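Local coordinates for protein polyguluronate lyase (Corynebacterium sp., PDB 1UAI) that probably cleaves the poly(alpha-L-guluronate) blocks of alginate as a lyase built on a jellyroll beta-sandwich, at residues His95-Leu106 with Tyr152-Val163. Numbering follows the deposited sequence.
Sequences HTMVFREAFNHL and YKLNTVFEGKFV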
ATOM      1  N   HIS A  95       4.566 -17.450   0.236  1.00  5.64           N
ATOM      2  CA  HIS A  95       4.796 -16.032   0.468  1.00  5.10           C
ATOM      3  C   HIS A  95       3.578 -15.376   1.076  1.00  4.61           C
ATOM      4  O   HIS A  95       2.502 -15.355   0.478  1.00  4.93           O
ATOM      5  CB  HIS A  95       5.192 -15.419  -0.863  1.00  6.26           C
ATOM      6  CG  HIS A  95       6.252 -16.215  -1.556  1.00  6.91           C
ATOM      7  ND1 HIS A  95       5.970 -17.204  -2.474  1.00  8.85           N
ATOM      8  CD2 HIS A  95       7.587 -16.268  -1.347  1.00  6.55           C
ATOM      9  CE1 HIS A  95       7.087 -17.832  -2.796  1.00  6.63           C
ATOM     10  NE2 HIS A  95       8.082 -17.284  -2.124  1.00  8.47           N
ATOM     11  N   THR A  96       3.769 -14.823   2.268  1.00  4.37           N
ATOM     12  CA  THR A  96       2.675 -14.241   3.021  1.00  4.75           C
ATOM     13  C   THR A  96       2.873 -12.812   3.488  1.00  4.71           C
ATOM     14  O   THR A  96       3.968 -12.427   3.892  1.00  4.55           O
ATOM     15  CB  THR A  96       2.424 -15.083   4.302  1.00  5.08           C
ATOM     16  OG1 THR A  96       2.295 -16.466   3.953  1.00  5.76           O
ATOM     17  CG2 THR A  96       1.175 -14.620   5.030  1.00  6.36           C
ATOM     18  N   MET A  97       1.804 -12.023   3.411  1.00  4.67           N
ATOM     19  CA  MET A  97       1.824 -10.682   3.973  1.00  4.65           C
ATOM     20  C   MET A  97       0.542 -10.539   4.770  1.00  4.94           C
ATOM     21  O   MET A  97      -0.558 -10.738   4.247  1.00  5.01           O
ATOM     22  CB  MET A  97       1.878  -9.548   2.943  1.00  4.95           C
ATOM     23  CG  MET A  97       1.735  -8.184   3.652  1.00  5.86           C
ATOM     24  SD  MET A  97       2.152  -6.689   2.737  1.00  5.29           S
ATOM     25  CE  MET A  97       0.851  -6.689   1.506  1.00  5.15           C
ATOM     26  N   VAL A  98       0.700 -10.241   6.053  1.00  4.54           N
ATOM     27  CA  VAL A  98      -0.429 -10.004   6.936  1.00  5.74           C
ATOM     28  C   VAL A  98      -0.309  -8.543   7.327  1.00  5.44           C
ATOM     29  O   VAL A  98       0.764  -8.085   7.724  1.00  6.34           O
ATOM     30  CB  VAL A  98      -0.363 -10.852   8.221  1.00  8.04           C
ATOM     31  CG1 VAL A  98      -1.519 -10.479   9.146  1.00 10.26           C
ATOM     32  CG2 VAL A  98      -0.415 -12.327   7.876  1.00 10.07           C
ATOM     33  N   PHE A  99      -1.402  -7.806   7.204  1.00  6.01           N
ATOM     34  CA  PHE A  99      -1.375  -6.401   7.560  1.00  6.04           C
ATOM     35  C   PHE A  99      -2.686  -5.979   8.193  1.00  5.70           C
ATOM     36  O   PHE A  99      -3.724  -6.604   7.979  1.00  6.22           O
ATOM     37  CB  PHE A  99      -1.095  -5.546   6.313  1.00  7.39           C
ATOM     38  CG  PHE A  99      -2.182  -5.606   5.272  1.00  6.19           C
ATOM     39  CD1 PHE A  99      -3.244  -4.704   5.296  1.00  6.97           C
ATOM     40  CD2 PHE A  99      -2.156  -6.580   4.276  1.00  6.59           C
ATOM     41  CE1 PHE A  99      -4.260  -4.772   4.346  1.00  6.83           C
ATOM     42  CE2 PHE A  99      -3.167  -6.656   3.324  1.00  6.78           C
ATOM     43  CZ  PHE A  99      -4.221  -5.752   3.358  1.00  6.49           C
ATOM     44  N   ARG A 100      -2.618  -4.938   9.011  1.00  5.41           N
ATOM     45  CA  ARG A 100      -3.806  -4.382   9.637  1.00  5.22           C
ATOM     46  C   ARG A 100      -3.767  -2.913   9.286  1.00  4.76           C
ATOM     47  O   ARG A 100      -2.783  -2.229   9.565  1.00  5.47           O
ATOM     48  CB  ARG A 100      -3.782  -4.562  11.153  1.00  7.43           C
ATOM     49  CG  ARG A 100      -4.025  -5.992  11.580  1.00  9.59           C
ATOM     50  CD  ARG A 100      -4.055  -6.138  13.085  1.00 12.70           C
ATOM     51  NE  ARG A 100      -4.053  -7.545  13.466  1.00 15.92           N
ATOM     52  CZ  ARG A 100      -3.957  -7.982  14.716  1.00 15.88           C
ATOM     53  NH1 ARG A 100      -3.855  -7.116  15.715  1.00 18.39           N
ATOM     54  NH2 ARG A 100      -3.952  -9.284  14.964  1.00 17.70           N
ATOM     55  N   GLU A 101      -4.825  -2.427   8.649  1.00  4.90           N
ATOM     56  CA  GLU A 101      -4.858  -1.032   8.257  1.00  4.73           C
ATOM     57  C   GLU A 101      -6.273  -0.506   8.237  1.00  4.89           C
ATOM     58  O   GLU A 101      -7.244  -1.255   8.376  1.00  5.08           O
ATOM     59  CB  GLU A 101      -4.243  -0.852   6.862  1.00  6.69           C
ATOM     60  CG  GLU A 101      -5.054  -1.486   5.732  1.00  7.16           C
ATOM     61  CD  GLU A 101      -4.423  -1.288   4.359  1.00  6.31           C
ATOM     62  OE1 GLU A 101      -3.193  -1.067   4.293  1.00  6.69           O
ATOM     63  OE2 GLU A 101      -5.146  -1.370   3.341  1.00  6.69           O
ATOM     64  N   ALA A 102      -6.374   0.805   8.077  1.00  4.98           N
ATOM     65  CA  ALA A 102      -7.657   1.470   7.975  1.00  4.95           C
ATOM     66  C   ALA A 102      -7.510   2.567   6.934  1.00  5.11           C
ATOM     67  O   ALA A 102      -6.464   3.218   6.851  1.00  5.31           O
ATOM     68  CB  ALA A 102      -8.061   2.078   9.315  1.00  6.03           C
ATOM     69  N   PHE A 103      -8.540   2.743   6.113  1.00  4.85           N
ATOM     70  CA  PHE A 103      -8.552   3.815   5.123  1.00  5.06           C
ATOM     71  C   PHE A 103      -9.156   4.978   5.916  1.00  4.85           C
ATOM     72  O   PHE A 103     -10.239   4.836   6.491  1.00  6.00           O
ATOM     73  CB  PHE A 103      -9.452   3.449   3.939  1.00  4.51           C
ATOM     74  CG  PHE A 103      -8.927   2.313   3.096  1.00  4.32           C
ATOM     75  CD1 PHE A 103      -8.015   2.546   2.070  1.00  5.09           C
ATOM     76  CD2 PHE A 103      -9.357   1.008   3.323  1.00  4.48           C
ATOM     77  CE1 PHE A 103      -7.542   1.495   1.280  1.00  5.01           C
ATOM     78  CE2 PHE A 103      -8.890  -0.046   2.541  1.00  5.59           C
ATOM     79  CZ  PHE A 103      -7.981   0.199   1.518  1.00  6.04           C
ATOM     80  N   ASN A 104      -8.465   6.114   5.950  1.00  5.49           N
ATOM     81  CA  ASN A 104      -8.924   7.268   6.727  1.00  5.94           C
ATOM     82  C   ASN A 104      -9.531   8.415   5.939  1.00  6.27           C
ATOM     83  O   ASN A 104     -10.359   9.161   6.462  1.00  7.07           O
ATOM     84  CB  ASN A 104      -7.767   7.893   7.518  1.00  6.03           C
ATOM     85  CG  ASN A 104      -6.962   6.891   8.309  1.00  5.95           C
ATOM     86  OD1 ASN A 104      -5.737   6.834   8.172  1.00  6.26           O
ATOM     87  ND2 ASN A 104      -7.628   6.115   9.157  1.00  6.89           N
ATOM     88  N   HIS A 105      -9.113   8.570   4.692  1.00  5.83           N
ATOM     89  CA  HIS A 105      -9.558   9.708   3.906  1.00  6.36           C
ATOM     90  C   HIS A 105      -9.511   9.355   2.432  1.00  5.62           C
ATOM     91  O   HIS A 105      -8.642   8.599   1.996  1.00  5.79           O
ATOM     92  CB  HIS A 105      -8.607  10.871   4.214  1.00  7.17           C
ATOM     93  CG  HIS A 105      -9.209  12.232   4.054  1.00  7.18           C
ATOM     94  ND1 HIS A 105      -9.243  12.896   2.847  1.00  7.72           N
ATOM     95  CD2 HIS A 105      -9.752  13.075   4.962  1.00  8.61           C
ATOM     96  CE1 HIS A 105      -9.777  14.091   3.020  1.00  8.87           C
ATOM     97  NE2 HIS A 105     -10.095  14.225   4.295  1.00  9.72           N
ATOM     98  N   LEU A 106     -10.439   9.918   1.667  1.00  5.83           N
ATOM     99  CA  LEU A 106     -10.512   9.658   0.238  1.00  5.96           C
ATOM    100  C   LEU A 106     -10.510  10.952  -0.554  1.00  6.11           C
ATOM    101  O   LEU A 106     -11.000  11.979  -0.087  1.00  6.48           O
ATOM    102  CB  LEU A 106     -11.789   8.882  -0.088  1.00  6.46           C
ATOM    103  CG  LEU A 106     -11.882   7.465   0.480  1.00  5.86           C
ATOM    104  CD1 LEU A 106     -13.290   6.927   0.301  1.00  6.76           C
ATOM    105  CD2 LEU A 106     -10.866   6.572  -0.218  1.00  7.33           C
ATOM    106  N   TYR A 152     -17.867  -0.531   3.944  1.00  6.15           N
ATOM    107  CA  TYR A 152     -16.613  -0.241   4.632  1.00  6.06           C
ATOM    108  C   TYR A 152     -16.714   1.175   5.181  1.00  6.20           C
ATOM    109  O   TYR A 152     -16.966   2.125   4.436  1.00  7.03           O
ATOM    110  CB  TYR A 152     -15.398  -0.313   3.702  1.00  6.00           C
ATOM    111  CG  TYR A 152     -14.139   0.067   4.447  1.00  5.83           C
ATOM    112  CD1 TYR A 152     -13.534  -0.830   5.330  1.00  6.14           C
ATOM    113  CD2 TYR A 152     -13.635   1.368   4.384  1.00  5.84           C
ATOM    114  CE1 TYR A 152     -12.469  -0.439   6.139  1.00  6.51           C
ATOM    115  CE2 TYR A 152     -12.573   1.769   5.191  1.00  5.47           C
ATOM    116  CZ  TYR A 152     -12.000   0.865   6.068  1.00  5.58           C
ATOM    117  OH  TYR A 152     -10.984   1.282   6.897  1.00  5.76           O
ATOM    118  N   LYS A 153     -16.496   1.311   6.481  1.00  6.27           N
ATOM    119  CA  LYS A 153     -16.583   2.603   7.141  1.00  6.95           C
ATOM    120  C   LYS A 153     -15.194   3.164   7.410  1.00  6.52           C
ATOM    121  O   LYS A 153     -14.347   2.491   7.995  1.00  6.06           O
ATOM    122  CB  LYS A 153     -17.376   2.443   8.438  1.00  8.09           C
ATOM    123  CG  LYS A 153     -18.756   1.851   8.177  1.00  9.73           C
ATOM    124  CD  LYS A 153     -19.477   1.427   9.441  1.00 11.14           C
ATOM    125  CE  LYS A 153     -20.831   0.822   9.093  1.00 11.70           C
ATOM    126  NZ  LYS A 153     -21.563   0.329  10.289  1.00 13.95           N
ATOM    127  N   LEU A 154     -14.959   4.394   6.966  1.00  6.52           N
ATOM    128  CA  LEU A 154     -13.663   5.023   7.159  1.00  6.96           C
ATOM    129  C   LEU A 154     -13.191   4.914   8.601  1.00  6.86           C
ATOM    130  O   LEU A 154     -13.976   5.033   9.547  1.00  6.85           O
ATOM    131  CB  LEU A 154     -13.706   6.495   6.735  1.00  9.17           C
ATOM    132  CG  LEU A 154     -13.852   6.776   5.236  1.00  9.81           C
ATOM    133  CD1 LEU A 154     -13.863   8.279   5.005  1.00 12.34           C
ATOM    134  CD2 LEU A 154     -12.707   6.130   4.468  1.00 11.68           C
ATOM    135  N   ASN A 155     -11.892   4.666   8.737  1.00  6.58           N
ATOM    136  CA  ASN A 155     -11.210   4.529  10.017  1.00  7.02           C
ATOM    137  C   ASN A 155     -11.402   3.188  10.707  1.00  7.62           C
ATOM    138  O   ASN A 155     -10.962   2.999  11.839  1.00  9.85           O
ATOM    139  CB  ASN A 155     -11.597   5.678  10.951  1.00  7.83           C
ATOM    140  CG  ASN A 155     -11.284   7.028  10.345  1.00  8.26           C
ATOM    141  OD1 ASN A 155     -10.209   7.227   9.777  1.00  8.05           O
ATOM    142  ND2 ASN A 155     -12.220   7.961  10.455  1.00 10.34           N
ATOM    143  N   THR A 156     -12.049   2.248  10.026  1.00  6.70           N
ATOM    144  CA  THR A 156     -12.242   0.926  10.602  1.00  7.05           C
ATOM    145  C   THR A 156     -11.027   0.075  10.261  1.00  5.83           C
ATOM    146  O   THR A 156     -10.668  -0.082   9.093  1.00  6.30           O
ATOM    147  CB  THR A 156     -13.495   0.227  10.048  1.00  8.27           C
ATOM    148  OG1 THR A 156     -14.643   1.055  10.266  1.00  9.58           O
ATOM    149  CG2 THR A 156     -13.710  -1.103  10.757  1.00  8.91           C
ATOM    150  N   VAL A 157     -10.388  -0.468  11.289  1.00  6.08           N
ATOM    151  CA  VAL A 157      -9.218  -1.303  11.085  1.00  6.26           C
ATOM    152  C   VAL A 157      -9.645  -2.715  10.714  1.00  5.32           C
ATOM    153  O   VAL A 157     -10.547  -3.285  11.329  1.00  6.79           O
ATOM    154  CB  VAL A 157      -8.347  -1.371  12.361  1.00  7.37           C
ATOM    155  CG1 VAL A 157      -7.151  -2.288  12.133  1.00  8.95           C
ATOM    156  CG2 VAL A 157      -7.880   0.024  12.742  1.00  9.84           C
ATOM    157  N   PHE A 158      -9.010  -3.265   9.685  1.00  5.44           N
ATOM    158  CA  PHE A 158      -9.291  -4.627   9.257  1.00  5.57           C
ATOM    159  C   PHE A 158      -7.958  -5.322   9.049  1.00  5.81           C
ATOM    160  O   PHE A 158      -6.914  -4.669   8.940  1.00  5.72           O
ATOM    161  CB  PHE A 158     -10.112  -4.648   7.957  1.00  6.55           C
ATOM    162  CG  PHE A 158      -9.369  -4.136   6.750  1.00  6.14           C
ATOM    163  CD1 PHE A 158      -8.629  -5.001   5.944  1.00  6.53           C
ATOM    164  CD2 PHE A 158      -9.406  -2.787   6.425  1.00  6.68           C
ATOM    165  CE1 PHE A 158      -7.938  -4.520   4.829  1.00  6.49           C
ATOM    166  CE2 PHE A 158      -8.720  -2.297   5.318  1.00  6.23           C
ATOM    167  CZ  PHE A 158      -7.985  -3.163   4.518  1.00  7.01           C
ATOM    168  N   GLU A 159      -7.995  -6.647   9.023  1.00  5.98           N
ATOM    169  CA  GLU A 159      -6.791  -7.426   8.815  1.00  5.87           C
ATOM    170  C   GLU A 159      -6.861  -8.079   7.445  1.00  5.76           C
ATOM    171  O   GLU A 159      -7.789  -8.833   7.150  1.00  7.19           O
ATOM    172  CB  GLU A 159      -6.648  -8.494   9.903  1.00  7.27           C
ATOM    173  CG  GLU A 159      -5.371  -9.314   9.801  1.00 10.49           C
ATOM    174  CD  GLU A 159      -5.151 -10.196  11.015  1.00 13.99           C
ATOM    175  OE1 GLU A 159      -4.959  -9.650  12.120  1.00 18.98           O
ATOM    176  OE2 GLU A 159      -5.175 -11.435  10.867  1.00 16.71           O
ATOM    177  N   GLY A 160      -5.888  -7.761   6.601  1.00  5.40           N
ATOM    178  CA  GLY A 160      -5.845  -8.351   5.280  1.00  5.39           C
ATOM    179  C   GLY A 160      -4.684  -9.319   5.216  1.00  5.04           C
ATOM    180  O   GLY A 160      -3.712  -9.188   5.963  1.00  4.84           O
ATOM    181  N   LYS A 161      -4.790 -10.308   4.342  1.00  5.14           N
ATOM    182  CA  LYS A 161      -3.711 -11.267   4.187  1.00  5.20           C
ATOM    183  C   LYS A 161      -3.636 -11.819   2.778  1.00  4.82           C
ATOM    184  O   LYS A 161      -4.658 -12.132   2.164  1.00  5.63           O
ATOM    185  CB  LYS A 161      -3.864 -12.439   5.167  1.00  5.81           C
ATOM    186  CG  LYS A 161      -2.733 -13.466   5.063  1.00  8.06           C
ATOM    187  CD  LYS A 161      -2.779 -14.522   6.161  1.00 10.50           C
ATOM    188  CE  LYS A 161      -3.982 -15.440   6.028  1.00 11.24           C
ATOM    189  NZ  LYS A 161      -3.949 -16.534   7.041  1.00 12.79           N
ATOM    190  N   PHE A 162      -2.413 -11.903   2.267  1.00  4.89           N
ATOM    191  CA  PHE A 162      -2.142 -12.485   0.959  1.00  4.47           C
ATOM    192  C   PHE A 162      -1.296 -13.721   1.244  1.00  4.85           C
ATOM    193  O   PHE A 162      -0.329 -13.643   2.005  1.00  5.36           O
ATOM    194  CB  PHE A 162      -1.262 -11.584   0.087  1.00  5.16           C
ATOM    195  CG  PHE A 162      -1.934 -10.356  -0.450  1.00  4.98           C
ATOM    196  CD1 PHE A 162      -2.947 -10.444  -1.399  1.00  5.89           C
ATOM    197  CD2 PHE A 162      -1.472  -9.098  -0.080  1.00  5.42           C
ATOM    198  CE1 PHE A 162      -3.481  -9.291  -1.979  1.00  6.37           C
ATOM    199  CE2 PHE A 162      -1.997  -7.944  -0.650  1.00  6.01           C
ATOM    200  CZ  PHE A 162      -3.002  -8.039  -1.603  1.00  6.72           C
ATOM    201  N   VAL A 163      -1.652 -14.852   0.647  1.00  4.89           N
ATOM    202  CA  VAL A 163      -0.850 -16.064   0.785  1.00  5.95           C
ATOM    203  C   VAL A 163      -0.669 -16.573  -0.638  1.00  5.14           C
ATOM    204  O   VAL A 163      -1.645 -16.902  -1.315  1.00  5.89           O
ATOM    205  CB  VAL A 163      -1.538 -17.163   1.626  1.00  6.03           C
ATOM    206  CG1 VAL A 163      -0.649 -18.402   1.675  1.00  7.75           C
ATOM    207  CG2 VAL A 163      -1.797 -16.663   3.034  1.00  6.95           C
TER
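Tyr152 OH is held by two groups: it accepts a hydrogen bond from Phe103 N (3.0 Å) and donates one to Thr156 O (2.6 Å), so a buried phenol bridges strand 95-105 and the type II turn from Lys153 to Thr156. The Phe103 ring presents its edge, off-centre, to the face of Tyr152, with the planes 86° apart. Next to the CD2 that faces Tyr152, Phe103 CE2 meets Phe158 CE2 rim to rim at 3.6 Å, and Phe158 CE1 in turn touches Phe99 CE1 to complete an aromatic cluster. The Glu101 side chain lies alongside the Phe158 ring, its carboxylate turned 88° to the ring plane. With CG set between backbone N and carbonyl carbon (chi1 65°), the Phe99 ring swings across to Gly160, whose CA makes a CH-pi contact over its face, 3.9 Å from the centroid. Further along, Met97 CE reaches the edge of the Phe162 ring, which also packs against Phe128 of the facing sheet. Paired backbone bonds at Met97–Phe162, Phe99–Gly160 and Glu101–Phe158 fix the antiparallel register. On the other face, Arg100 NE donates to the anti lone pair of Glu159 OE1 (2.7 Å); a weak, bent bond from Arg100 NH2 reaches the same oxygen, and guanidinium and carboxylate lie nearly coplanar. At the turn, Asn104 ND2 bonds Asn155 OD1, while Asn104 OD1 is taken by Ser215 and Gln213. A mainly aromatic interior face carrying one buried carboxylate thus backs a partly exposed face joined by a salt bridge.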